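Local structure of tapirin (Caldicellulosiruptor hydrothermalis, 6N2C) at residues 225-230 with 245-250; 197-202 with 545-550; 262-267 with 281-286; 271-276 with 450-455. The protein probably binds cellulose and helps its thermophilic bacterium adhere to plant biomass, using a C-terminal domain built as a zinc-carrying beta-helix. All coordinates share one frame; numbering follows the deposited sequence.

Contact 1 (225-230 with 245-250); sequences YTIKAD and NKVVVN
Thr226 grips the start of the next strand with its hydroxyl: OG1 takes the N-H of Lys246 at 3.0 Å along a nearly straight path (165°). With chi1 at -53° the oxygen lies beside its own backbone N, on the Lys246 side, and it also hydrogen-bonds Asp218 OD2, which Asn245 ND2 shares. The main chain kinks here, so two residues face one. Lys246 O accepts Thr226 N at 2.7 Å on a lone pair in the carbonyl plane, and Ile227 N, tilted from that plane, at 3.3 Å. Beyond this bulge-like start the strands run parallel, Ile227 O receiving Val248 N at 2.9 Å. Tyr225 has CG wedged between its N and carbonyl carbon (chi1 53°); CB meets Lys246 O at 3.4 Å, while the ring leads off with Lys228 CB against one face and OH bonded to Thr203. Ile227, Ala229, Val247 and Val249 share the opposite face from Lys228 and Val248, and Val249 CG1 reaches Asp230 O at 3.4 Å. A valine at Thr226 would probably leave the Lys246 N-H without its acceptor and Asp218 short of a partner. Strand 200-203 flanks 227-229, strand 267-270 flanks 246-249, and Ile227 and Val249 both pack on Ile232 of strand 231-234, which follows round the corner at Asp230.

Contact 2 (197-202 with 545-550); sequences NNNITV and GGNLNI
Two neighbouring coils of the parallel beta-helix meet here, with a pair of matching asparagines where each turn passes into its strand. Asn199 and Asn547 both adopt the left-handed backbone conformation and point the same way, their amide planes 19° apart. Their ND2 atoms are both donors and do not bond each other; instead a water accepts from Asn199 ND2 at 2.9 Å and donates to Asn547 OD1 at 2.7 Å. Asn199 is further held by Asn219 and Asn220 of the next turn. Just before this pair, Gly546 CA presses to 2.9 Å from Asn198 O, where a beta carbon would clash. Parallel pairing follows: Thr201 N reaches Leu548 O at 2.9 Å, and Thr201 O takes Ile550 N at 2.9 Å. Ile200 CG1 lies 4.2 Å from Leu548 CB on the buried face. On the other face Thr201 and Asn549 run side by side, with Asn549 OD1 3.4 Å from Thr201 CB. Strand 227-229 continues the array beyond 200-203. Past 548-552 comes strand 530-532, whose His530 and Asp532 bind zinc together with Glu551, while Phe543 of strand 541-543 packs against Ile200 and Leu548.

Contact 3 (262-267 with 281-286); sequences NGNNNR and SLSGKD
Asp286 and Asn266 lie side by side at the tight end of this turn-on-turn contact. Both Asn266 donors converge on one carboxylate oxygen: the backbone N meets Asp286 OD1 at 2.8 Å nearly end-on, and ND2 comes at 2.8 Å from the syn side, 31° out of the carboxylate plane. ND2 also donates to Asn262 O at 3.0 Å, which fixes the rotation of the amide. The other oxygen, OD2, takes Ser283 N at 2.8 Å and Ser283 OG at 2.5 Å. With its proton so committed, OG can accept Asn264 N at 3.1 Å. Four donors around a buried carboxylate probably favour its charged form. A leucine in place of Asp286 would probably strand the N-H groups of Asn266 and Ser283 and let both turns shift.

The outer side is looser. Asn265 and Lys285, both in the left-handed backbone conformation, run alongside each other with OD1 of Asn265 3.7 Å from CB of Lys285, and the lysine bends away at an exposed position. Asn265 N to Gly284 O is a weak bond, and a water bridges Asn266 O and Lys285 O. These turns lead into strands 267-270 and 287-290; along the stack, Asn266 OD1 accepts from Asn245 N, Asp286 N donates to Asn306 OD1, and Phe261 packs against Asn266 and Asp286.

Contact 4 (271-276 with 450-455); sequences NSLLFS and PAIIEE
Ile453 sets one methyl squarely on the Phe275 ring: CG2 stands 3.8 Å from the ring centroid and only 9° off its normal, a CH-pi contact over the face. Its other branch reaches past the ring toward the leucine. With Ile453 CG1 anti to the carbonyl carbon (chi1 -59°), CG1 itself fits between Leu273 and Phe275, 3.7 Å from Leu273 CD2 and 3.8 Å from Phe275 CD2, and CD1 carries on to Phe275 CB at 3.8 Å. Ile453 therefore crosses the phenylalanine obliquely but meets the leucine tip to tip. Leu273 CD2 also touches Pro450 CG at 3.8 Å. Pro450, at the N-cap position of helix 451-457, approaches the Phe275 ring obliquely through CD. Leu273 and Phe275 project toward the helix, whereas Leu274 between them points away, as strand alternation demands. The strand and helix segments run at 38° with axes 10.9 Å apart, and Phe275 also stacks on Phe294 of the next coil. No hydrogen bond crosses this buried interface, so what joins the helix to the outside of the beta-helix here is shape fit and dispersion between apolar groups, with the proline, isoleucine, leucine and phenylalanine excluding water together.

Overall arrangement
Contacts 1 and 2 belong to one face of the beta-helix: strands 548-552, 200-203, 227-229 and 246-249 follow in that order, and backbone bonds tie Val202 to Thr226 and Lys228. Their centres are 13 Å apart. Contact 3, its centre about 15 Å from that of contact 1, lies in the turns leading to the next strands of that face and joins contact 1 through Arg267. Contact 4, about 28 Å from contact 2 between centres, sits on another face, where helix 451-457 packs. Contact 2 closes a loop that encloses the other three, bringing the late 548-552 strand back beside the early coils and next to the zinc site.

Contact 1 (225-230 with 245-250)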
loop_
_atom_site.group_PDB
_atom_site.type_symbol
_atom_site.label_atom_id
_atom_site.label_comp_id
_atom_site.label_asym_id
_atom_site.label_seq_id
_atom_site.Cartn_x
_atom_site.Cartn_y
_atom_site.Cartn_z
ATOM N N TYR A 225 -5.097 -14.396 -7.648
ATOM C CA TYR A 225 -5.026 -13.133 -6.899
ATOM C C TYR A 225 -6.412 -12.774 -6.591
ATOM O O TYR A 225 -7.367 -13.262 -7.217
ATOM C CB TYR A 225 -4.278 -12.043 -7.681
ATOM C CG TYR A 225 -4.831 -11.843 -9.060
ATOM C CD1 TYR A 225 -5.980 -11.142 -9.257
ATOM C CD2 TYR A 225 -4.118 -12.291 -10.162
ATOM C CE1 TYR A 225 -6.498 -10.931 -10.535
ATOM C CE2 TYR A 225 -4.597 -12.126 -11.452
ATOM C CZ TYR A 225 -5.762 -11.433 -11.652
ATOM O OH TYR A 225 -6.263 -11.284 -12.933
ATOM N N THR A 226 -6.555 -11.975 -5.569
ATOM C CA THR A 226 -7.764 -11.297 -5.236
ATOM C C THR A 226 -7.935 -10.030 -6.098
ATOM O O THR A 226 -9.049 -9.737 -6.587
ATOM C CB THR A 226 -7.760 -10.914 -3.774
ATOM O OG1 THR A 226 -7.465 -12.129 -3.020
ATOM C CG2 THR A 226 -9.063 -10.389 -3.374
ATOM N N ILE A 227 -6.921 -9.172 -6.092
ATOM C CA ILE A 227 -6.983 -7.947 -6.940
ATOM C C ILE A 227 -5.657 -7.874 -7.676
ATOM O O ILE A 227 -4.589 -7.960 -7.079
ATOM C CB ILE A 227 -7.119 -6.673 -6.114
ATOM C CG1 ILE A 227 -8.420 -6.688 -5.345
ATOM C CG2 ILE A 227 -7.037 -5.456 -7.013
ATOM C CD1 ILE A 227 -8.538 -5.402 -4.473
ATOM N N LYS A 228 -5.742 -7.646 -8.992
ATOM C CA LYS A 228 -4.623 -7.287 -9.802
ATOM C C LYS A 228 -4.978 -5.905 -10.451
ATOM O O LYS A 228 -6.029 -5.787 -11.047
ATOM C CB LYS A 228 -4.346 -8.320 -10.861
ATOM C CG LYS A 228 -3.144 -7.913 -11.691
ATOM C CD LYS A 228 -2.910 -8.928 -12.806
ATOM C CE LYS A 228 -1.749 -8.537 -13.712
ATOM N NZ LYS A 228 -0.442 -8.430 -12.946
ATOM N N ALA A 229 -4.122 -4.939 -10.256
ATOM C CA ALA A 229 -4.374 -3.545 -10.720
ATOM C C ALA A 229 -3.120 -2.884 -11.137
ATOM O O ALA A 229 -2.058 -3.179 -10.639
ATOM C CB ALA A 229 -4.992 -2.780 -9.563
ATOM N N ASP A 230 -3.209 -1.848 -11.993
ATOM C CA ASP A 230 -2.106 -0.953 -12.198
ATOM C C ASP A 230 -1.935 0.019 -11.049
ATOM O O ASP A 230 -0.823 0.294 -10.581
ATOM C CB ASP A 230 -2.375 -0.043 -13.450
ATOM C CG ASP A 230 -2.413 -0.799 -14.780
ATOM O OD1 ASP A 230 -1.985 -1.939 -14.829
ATOM O OD2 ASP A 230 -2.759 -0.125 -15.775
ATOM N N ASN A 245 -5.991 -12.872 1.266
ATOM C CA ASN A 245 -6.181 -12.015 0.052
ATOM C C ASN A 245 -4.827 -11.787 -0.537
ATOM O O ASN A 245 -3.810 -11.486 0.219
ATOM C CB ASN A 245 -6.739 -10.685 0.418
ATOM C CG ASN A 245 -8.074 -10.758 1.149
ATOM O OD1 ASN A 245 -8.243 -10.070 2.131
ATOM N ND2 ASN A 245 -9.052 -11.507 0.637
ATOM N N LYS A 246 -4.749 -11.822 -1.879
ATOM C CA LYS A 246 -3.481 -11.627 -2.593
ATOM C C LYS A 246 -3.656 -10.451 -3.586
ATOM O O LYS A 246 -4.408 -10.589 -4.566
ATOM C CB LYS A 246 -3.032 -12.887 -3.313
ATOM C CG LYS A 246 -3.216 -14.230 -2.554
ATOM C CD LYS A 246 -2.404 -14.373 -1.309
ATOM C CE LYS A 246 -2.724 -15.699 -0.623
ATOM N NZ LYS A 246 -1.674 -16.002 0.387
ATOM N N VAL A 247 -2.954 -9.359 -3.337
ATOM C CA VAL A 247 -3.179 -8.054 -4.062
ATOM C C VAL A 247 -1.881 -7.747 -4.767
ATOM O O VAL A 247 -0.813 -7.780 -4.158
ATOM C CB VAL A 247 -3.565 -6.955 -3.116
ATOM C CG1 VAL A 247 -3.631 -5.576 -3.823
ATOM C CG2 VAL A 247 -4.936 -7.240 -2.510
ATOM N N VAL A 248 -1.958 -7.378 -6.069
ATOM C CA VAL A 248 -0.797 -7.068 -6.860
ATOM C C VAL A 248 -1.100 -5.700 -7.527
ATOM O O VAL A 248 -2.095 -5.630 -8.250
ATOM C CB VAL A 248 -0.562 -8.106 -8.012
ATOM C CG1 VAL A 248 0.722 -7.743 -8.744
ATOM C CG2 VAL A 248 -0.390 -9.500 -7.406
ATOM N N VAL A 249 -0.273 -4.711 -7.213
ATOM C CA VAL A 249 -0.423 -3.332 -7.728
ATOM C C VAL A 249 0.884 -3.004 -8.443
ATOM O O VAL A 249 1.945 -2.814 -7.828
ATOM C CB VAL A 249 -0.744 -2.292 -6.647
ATOM C CG1 VAL A 249 -0.998 -0.955 -7.387
ATOM C CG2 VAL A 249 -1.975 -2.708 -5.878
ATOM N N ASN A 250 0.814 -2.931 -9.766
ATOM C CA ASN A 250 2.056 -2.755 -10.573
ATOM C C ASN A 250 2.708 -1.409 -10.328
ATOM O O ASN A 250 3.938 -1.310 -10.117
ATOM C CB ASN A 250 1.792 -2.979 -12.048
ATOM C CG ASN A 250 3.065 -3.129 -12.843
ATOM O OD1 ASN A 250 3.960 -3.879 -12.449
ATOM N ND2 ASN A 250 3.187 -2.368 -13.921
#

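Contact 2 (197-202 with 545-550)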
loop_
_atom_site.group_PDB
_atom_site.type_symbol
_atom_site.label_atom_id
_atom_site.label_comp_id
_atom_site.label_asym_id
_atom_site.label_seq_id
_atom_site.Cartn_x
_atom_site.Cartn_y
_atom_site.Cartn_z
ATOM N N ASN A 197 -16.801 -8.616 -1.009
ATOM C CA ASN A 197 -17.439 -9.739 -0.320
ATOM C C ASN A 197 -16.513 -10.879 -0.513
ATOM O O ASN A 197 -15.480 -10.751 -1.209
ATOM C CB ASN A 197 -18.807 -9.996 -0.885
ATOM C CG ASN A 197 -19.795 -10.433 0.184
ATOM O OD1 ASN A 197 -19.427 -11.257 1.026
ATOM N ND2 ASN A 197 -21.043 -9.864 0.180
ATOM N N ASN A 198 -16.855 -12.020 0.062
ATOM C CA ASN A 198 -15.908 -13.118 0.055
ATOM C C ASN A 198 -15.690 -13.680 -1.354
ATOM O O ASN A 198 -16.618 -13.752 -2.165
ATOM C CB ASN A 198 -16.386 -14.299 0.942
ATOM C CG ASN A 198 -16.739 -13.880 2.348
ATOM O OD1 ASN A 198 -17.878 -13.609 2.637
ATOM N ND2 ASN A 198 -15.711 -13.807 3.250
ATOM N N ASN A 199 -14.465 -14.132 -1.599
ATOM C CA ASN A 199 -14.069 -14.783 -2.854
ATOM C C ASN A 199 -14.369 -13.961 -4.130
ATOM O O ASN A 199 -14.978 -14.473 -5.076
ATOM C CB ASN A 199 -14.699 -16.149 -2.902
ATOM C CG ASN A 199 -14.383 -16.904 -1.635
ATOM O OD1 ASN A 199 -13.197 -17.020 -1.282
ATOM N ND2 ASN A 199 -15.381 -17.379 -0.950
ATOM N N ILE A 200 -14.028 -12.666 -4.088
ATOM C CA ILE A 200 -14.115 -11.818 -5.286
ATOM C C ILE A 200 -12.733 -11.769 -5.863
ATOM O O ILE A 200 -11.772 -11.585 -5.120
ATOM C CB ILE A 200 -14.788 -10.437 -4.991
ATOM C CG1 ILE A 200 -16.260 -10.749 -4.508
ATOM C CG2 ILE A 200 -14.755 -9.524 -6.245
ATOM C CD1 ILE A 200 -17.229 -9.613 -4.295
ATOM N N THR A 201 -12.616 -11.926 -7.190
ATOM C CA THR A 201 -11.371 -11.737 -7.916
ATOM C C THR A 201 -11.565 -10.559 -8.851
ATOM O O THR A 201 -12.519 -10.560 -9.615
ATOM C CB THR A 201 -11.017 -12.973 -8.713
ATOM O OG1 THR A 201 -10.860 -14.112 -7.822
ATOM C CG2 THR A 201 -9.761 -12.817 -9.440
ATOM N N VAL A 202 -10.723 -9.562 -8.714
ATOM C CA VAL A 202 -10.804 -8.302 -9.511
ATOM C C VAL A 202 -9.547 -8.252 -10.377
ATOM O O VAL A 202 -8.452 -8.266 -9.858
ATOM C CB VAL A 202 -10.858 -7.075 -8.620
ATOM C CG1 VAL A 202 -10.827 -5.779 -9.432
ATOM C CG2 VAL A 202 -12.060 -7.098 -7.704
ATOM N N GLY A 545 -23.038 -10.068 -2.780
ATOM C CA GLY A 545 -22.616 -11.437 -2.896
ATOM C C GLY A 545 -21.142 -11.603 -3.091
ATOM O O GLY A 545 -20.422 -10.646 -3.447
ATOM N N GLY A 546 -20.663 -12.831 -2.845
ATOM C CA GLY A 546 -19.284 -13.177 -3.213
ATOM C C GLY A 546 -19.212 -14.094 -4.414
ATOM O O GLY A 546 -20.183 -14.215 -5.148
ATOM N N ASN A 547 -18.098 -14.807 -4.539
ATOM C CA ASN A 547 -17.871 -15.806 -5.612
ATOM C C ASN A 547 -18.079 -15.178 -7.026
ATOM O O ASN A 547 -18.885 -15.631 -7.848
ATOM C CB ASN A 547 -18.759 -16.997 -5.399
ATOM C CG ASN A 547 -18.540 -17.633 -4.004
ATOM O OD1 ASN A 547 -19.457 -17.697 -3.180
ATOM N ND2 ASN A 547 -17.328 -18.017 -3.725
ATOM N N LEU A 548 -17.374 -14.095 -7.223
ATOM C CA LEU A 548 -17.602 -13.226 -8.404
ATOM C C LEU A 548 -16.245 -12.874 -8.984
ATOM O O LEU A 548 -15.294 -12.476 -8.247
ATOM C CB LEU A 548 -18.394 -12.004 -7.928
ATOM C CG LEU A 548 -18.323 -10.741 -8.844
ATOM C CD1 LEU A 548 -19.090 -11.040 -10.108
ATOM C CD2 LEU A 548 -19.023 -9.588 -8.160
ATOM N N ASN A 549 -16.108 -12.977 -10.341
ATOM C CA ASN A 549 -14.922 -12.535 -11.042
ATOM C C ASN A 549 -15.361 -11.212 -11.784
ATOM O O ASN A 549 -16.357 -11.217 -12.497
ATOM C CB ASN A 549 -14.533 -13.517 -12.105
ATOM C CG ASN A 549 -14.012 -14.789 -11.550
ATOM O OD1 ASN A 549 -13.024 -14.793 -10.772
ATOM N ND2 ASN A 549 -14.670 -15.917 -11.922
ATOM N N ILE A 550 -14.557 -10.160 -11.572
ATOM C CA ILE A 550 -14.734 -8.811 -12.128
ATOM C C ILE A 550 -13.557 -8.596 -13.017
ATOM O O ILE A 550 -12.395 -8.712 -12.606
ATOM C CB ILE A 550 -14.822 -7.694 -11.029
ATOM C CG1 ILE A 550 -16.029 -7.969 -10.137
ATOM C CG2 ILE A 550 -14.992 -6.297 -11.680
ATOM C CD1 ILE A 550 -16.045 -7.231 -8.867
HETATM O O HOH W 1 -13.576 -15.460 -7.513
HETATM O O HOH W 2 -18.272 -16.884 -0.861
#

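Contact 3 (262-267 with 281-286)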
loop_
_atom_site.group_PDB
_atom_site.type_symbol
_atom_site.label_atom_id
_atom_site.label_comp_id
_atom_site.label_asym_id
_atom_site.label_seq_id
_atom_site.Cartn_x
_atom_site.Cartn_y
_atom_site.Cartn_z
ATOM N N ASN A 262 -5.779 -8.042 8.193
ATOM C CA ASN A 262 -6.552 -8.898 9.119
ATOM C C ASN A 262 -6.605 -10.275 8.547
ATOM O O ASN A 262 -6.644 -10.447 7.353
ATOM C CB ASN A 262 -8.005 -8.451 9.239
ATOM C CG ASN A 262 -8.128 -7.066 9.765
ATOM O OD1 ASN A 262 -7.917 -6.839 10.960
ATOM N ND2 ASN A 262 -8.325 -6.067 8.840
ATOM N N GLY A 263 -6.686 -11.292 9.440
ATOM C CA GLY A 263 -7.114 -12.614 9.046
ATOM C C GLY A 263 -5.973 -13.538 8.631
ATOM O O GLY A 263 -6.151 -14.744 8.387
ATOM N N ASN A 264 -4.761 -12.973 8.562
ATOM C CA ASN A 264 -3.586 -13.614 8.187
ATOM C C ASN A 264 -3.553 -14.084 6.723
ATOM O O ASN A 264 -4.575 -14.086 6.014
ATOM C CB ASN A 264 -3.280 -14.859 9.095
ATOM C CG ASN A 264 -2.966 -14.502 10.581
ATOM O OD1 ASN A 264 -3.014 -13.346 11.072
ATOM N ND2 ASN A 264 -2.596 -15.496 11.253
ATOM N N ASN A 265 -2.389 -14.543 6.330
ATOM C CA ASN A 265 -2.124 -15.161 5.048
ATOM C C ASN A 265 -2.364 -14.194 3.815
ATOM O O ASN A 265 -2.573 -14.678 2.734
ATOM C CB ASN A 265 -2.953 -16.399 4.853
ATOM C CG ASN A 265 -2.575 -17.498 5.848
ATOM O OD1 ASN A 265 -1.443 -17.902 5.851
ATOM N ND2 ASN A 265 -3.523 -17.932 6.682
ATOM N N ASN A 266 -2.235 -12.901 4.035
ATOM C CA ASN A 266 -2.439 -11.930 2.945
ATOM C C ASN A 266 -1.106 -11.674 2.300
ATOM O O ASN A 266 -0.038 -11.793 2.944
ATOM C CB ASN A 266 -2.964 -10.672 3.518
ATOM C CG ASN A 266 -4.291 -10.837 4.252
ATOM O OD1 ASN A 266 -5.332 -11.035 3.634
ATOM N ND2 ASN A 266 -4.256 -10.719 5.561
ATOM N N ARG A 267 -1.157 -11.141 1.042
ATOM C CA ARG A 267 0.056 -10.786 0.336
ATOM C C ARG A 267 -0.240 -9.494 -0.444
ATOM O O ARG A 267 -1.303 -9.407 -1.071
ATOM C CB ARG A 267 0.428 -11.874 -0.638
ATOM C CG ARG A 267 1.751 -11.613 -1.352
ATOM C CD ARG A 267 2.235 -12.827 -2.214
ATOM N NE ARG A 267 3.531 -12.603 -2.822
ATOM C CZ ARG A 267 3.782 -12.015 -4.010
ATOM N NH1 ARG A 267 2.824 -11.578 -4.860
ATOM N NH2 ARG A 267 5.067 -11.864 -4.384
ATOM N N SER A 281 -0.260 -2.002 8.933
ATOM C CA SER A 281 -0.230 -2.936 10.087
ATOM C C SER A 281 -0.447 -4.378 9.720
ATOM O O SER A 281 -1.542 -4.706 9.204
ATOM C CB SER A 281 -1.264 -2.447 11.123
ATOM O OG SER A 281 -1.350 -3.421 12.195
ATOM N N LEU A 282 0.564 -5.258 9.996
ATOM C CA LEU A 282 0.473 -6.665 9.643
ATOM C C LEU A 282 -0.250 -7.495 10.764
ATOM O O LEU A 282 -0.312 -7.030 11.929
ATOM C CB LEU A 282 1.817 -7.302 9.255
ATOM C CG LEU A 282 2.255 -6.879 7.828
ATOM C CD1 LEU A 282 2.650 -5.391 7.739
ATOM C CD2 LEU A 282 3.443 -7.724 7.498
ATOM N N SER A 283 -0.855 -8.582 10.389
ATOM C CA SER A 283 -1.654 -9.447 11.287
ATOM C C SER A 283 -1.008 -10.752 11.710
ATOM O O SER A 283 -1.433 -11.344 12.721
ATOM C CB SER A 283 -3.082 -9.744 10.751
ATOM O OG SER A 283 -3.091 -10.590 9.615
ATOM N N GLY A 284 -0.055 -11.242 10.928
ATOM C CA GLY A 284 0.544 -12.557 11.016
ATOM C C GLY A 284 0.445 -13.367 9.745
ATOM O O GLY A 284 -0.576 -13.266 9.025
ATOM N N LYS A 285 1.528 -14.037 9.365
ATOM C CA LYS A 285 1.598 -14.778 8.126
ATOM C C LYS A 285 1.198 -13.830 6.924
ATOM O O LYS A 285 0.669 -14.279 5.933
ATOM C CB LYS A 285 0.703 -15.998 8.113
ATOM C CG LYS A 285 1.143 -17.049 9.118
ATOM C CD LYS A 285 2.048 -17.999 8.379
ATOM C CE LYS A 285 1.286 -19.272 8.167
ATOM N NZ LYS A 285 1.544 -20.219 9.282
ATOM N N ASP A 286 1.556 -12.567 7.053
ATOM C CA ASP A 286 1.256 -11.579 5.992
ATOM C C ASP A 286 2.588 -11.183 5.325
ATOM O O ASP A 286 3.638 -11.072 5.994
ATOM C CB ASP A 286 0.566 -10.375 6.575
ATOM C CG ASP A 286 -0.830 -10.664 7.039
ATOM O OD1 ASP A 286 -1.596 -11.381 6.325
ATOM O OD2 ASP A 286 -1.238 -10.006 8.029
HETATM O O HOH W 3 1.105 -14.402 3.068
#

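Contact 4 (271-276 with 450-455)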
loop_
_atom_site.group_PDB
_atom_site.type_symbol
_atom_site.label_atom_id
_atom_site.label_comp_id
_atom_site.label_asym_id
_atom_site.label_seq_id
_atom_site.Cartn_x
_atom_site.Cartn_y
_atom_site.Cartn_z
ATOM N N ASN A 271 4.956 -3.066 -7.087
ATOM C CA ASN A 271 6.136 -3.075 -7.997
ATOM C C ASN A 271 6.686 -1.702 -8.316
ATOM O O ASN A 271 7.639 -1.592 -9.021
ATOM C CB ASN A 271 5.819 -3.861 -9.237
ATOM C CG ASN A 271 5.546 -5.269 -8.901
ATOM O OD1 ASN A 271 6.280 -5.819 -8.092
ATOM N ND2 ASN A 271 4.535 -5.845 -9.442
ATOM N N SER A 272 6.149 -0.648 -7.794
ATOM C CA SER A 272 6.882 0.650 -7.875
ATOM C C SER A 272 6.735 1.472 -6.649
ATOM O O SER A 272 7.727 1.789 -6.042
ATOM C CB SER A 272 6.385 1.395 -9.132
ATOM O OG SER A 272 6.878 2.715 -9.196
ATOM N N LEU A 273 5.528 1.820 -6.244
ATOM C CA LEU A 273 5.356 2.757 -5.113
ATOM C C LEU A 273 4.190 2.319 -4.239
ATOM O O LEU A 273 3.078 2.138 -4.764
ATOM C CB LEU A 273 5.067 4.168 -5.664
ATOM C CG LEU A 273 4.828 5.312 -4.671
ATOM C CD1 LEU A 273 5.912 5.422 -3.589
ATOM C CD2 LEU A 273 4.609 6.681 -5.331
ATOM N N LEU A 274 4.424 2.272 -2.905
ATOM C CA LEU A 274 3.352 2.022 -1.906
ATOM C C LEU A 274 3.441 3.163 -0.989
ATOM O O LEU A 274 4.524 3.399 -0.384
ATOM C CB LEU A 274 3.673 0.686 -1.160
ATOM C CG LEU A 274 2.729 0.284 -0.069
ATOM C CD1 LEU A 274 1.368 0.088 -0.695
ATOM C CD2 LEU A 274 3.172 -1.010 0.529
ATOM N N PHE A 275 2.358 3.942 -0.853
ATOM C CA PHE A 275 2.398 5.178 -0.095
ATOM C C PHE A 275 1.170 5.259 0.760
ATOM O O PHE A 275 0.062 5.216 0.224
ATOM C CB PHE A 275 2.433 6.390 -1.082
ATOM C CG PHE A 275 2.835 7.665 -0.483
ATOM C CD1 PHE A 275 2.006 8.321 0.451
ATOM C CD2 PHE A 275 4.070 8.253 -0.800
ATOM C CE1 PHE A 275 2.399 9.526 1.033
ATOM C CE2 PHE A 275 4.417 9.440 -0.224
ATOM C CZ PHE A 275 3.621 10.068 0.697
ATOM N N SER A 276 1.342 5.485 2.066
ATOM C CA SER A 276 0.208 5.762 2.922
ATOM C C SER A 276 0.544 6.921 3.837
ATOM O O SER A 276 1.659 7.051 4.294
ATOM C CB SER A 276 -0.214 4.567 3.772
ATOM O OG SER A 276 -1.423 4.815 4.464
ATOM N N PRO A 450 7.030 11.843 -4.346
ATOM C CA PRO A 450 6.802 11.727 -5.768
ATOM C C PRO A 450 5.701 12.684 -6.213
ATOM O O PRO A 450 4.714 12.897 -5.528
ATOM C CB PRO A 450 6.357 10.283 -5.938
ATOM C CG PRO A 450 7.095 9.556 -4.859
ATOM C CD PRO A 450 6.844 10.532 -3.717
ATOM N N ALA A 451 5.910 13.236 -7.403
ATOM C CA ALA A 451 4.990 14.190 -7.984
ATOM C C ALA A 451 3.614 13.620 -8.148
ATOM O O ALA A 451 2.659 14.308 -7.845
ATOM C CB ALA A 451 5.485 14.684 -9.342
ATOM N N ILE A 452 3.545 12.364 -8.507
ATOM C CA ILE A 452 2.242 11.708 -8.650
ATOM C C ILE A 452 1.450 11.748 -7.350
ATOM O O ILE A 452 0.220 11.953 -7.368
ATOM C CB ILE A 452 2.342 10.300 -9.259
ATOM C CG1 ILE A 452 1.040 9.753 -9.744
ATOM C CG2 ILE A 452 2.913 9.321 -8.234
ATOM C CD1 ILE A 452 0.351 10.538 -10.810
ATOM N N ILE A 453 2.111 11.559 -6.195
ATOM C CA ILE A 453 1.422 11.613 -4.922
ATOM C C ILE A 453 0.983 13.018 -4.566
ATOM O O ILE A 453 -0.138 13.227 -4.078
ATOM C CB ILE A 453 2.329 11.044 -3.762
ATOM C CG1 ILE A 453 2.712 9.596 -4.049
ATOM C CG2 ILE A 453 1.695 11.305 -2.387
ATOM C CD1 ILE A 453 1.594 8.572 -4.040
ATOM N N GLU A 454 1.836 14.017 -4.845
ATOM C CA GLU A 454 1.477 15.395 -4.677
ATOM C C GLU A 454 0.198 15.712 -5.420
ATOM O O GLU A 454 -0.733 16.346 -4.818
ATOM C CB GLU A 454 2.574 16.339 -5.136
ATOM C CG GLU A 454 3.756 16.332 -4.237
ATOM C CD GLU A 454 4.943 17.168 -4.783
ATOM O OE1 GLU A 454 4.781 17.894 -5.832
ATOM O OE2 GLU A 454 6.059 16.981 -4.198
ATOM N N GLU A 455 0.123 15.240 -6.643
ATOM C CA GLU A 455 -1.062 15.578 -7.496
ATOM C C GLU A 455 -2.302 14.849 -7.012
ATOM O O GLU A 455 -3.384 15.432 -6.932
ATOM C CB GLU A 455 -0.798 15.287 -8.961
ATOM C CG GLU A 455 0.351 16.064 -9.559
ATOM C CD GLU A 455 0.055 17.600 -9.500
ATOM O OE1 GLU A 455 0.900 18.374 -8.955
ATOM O OE2 GLU A 455 -1.090 17.932 -9.826
#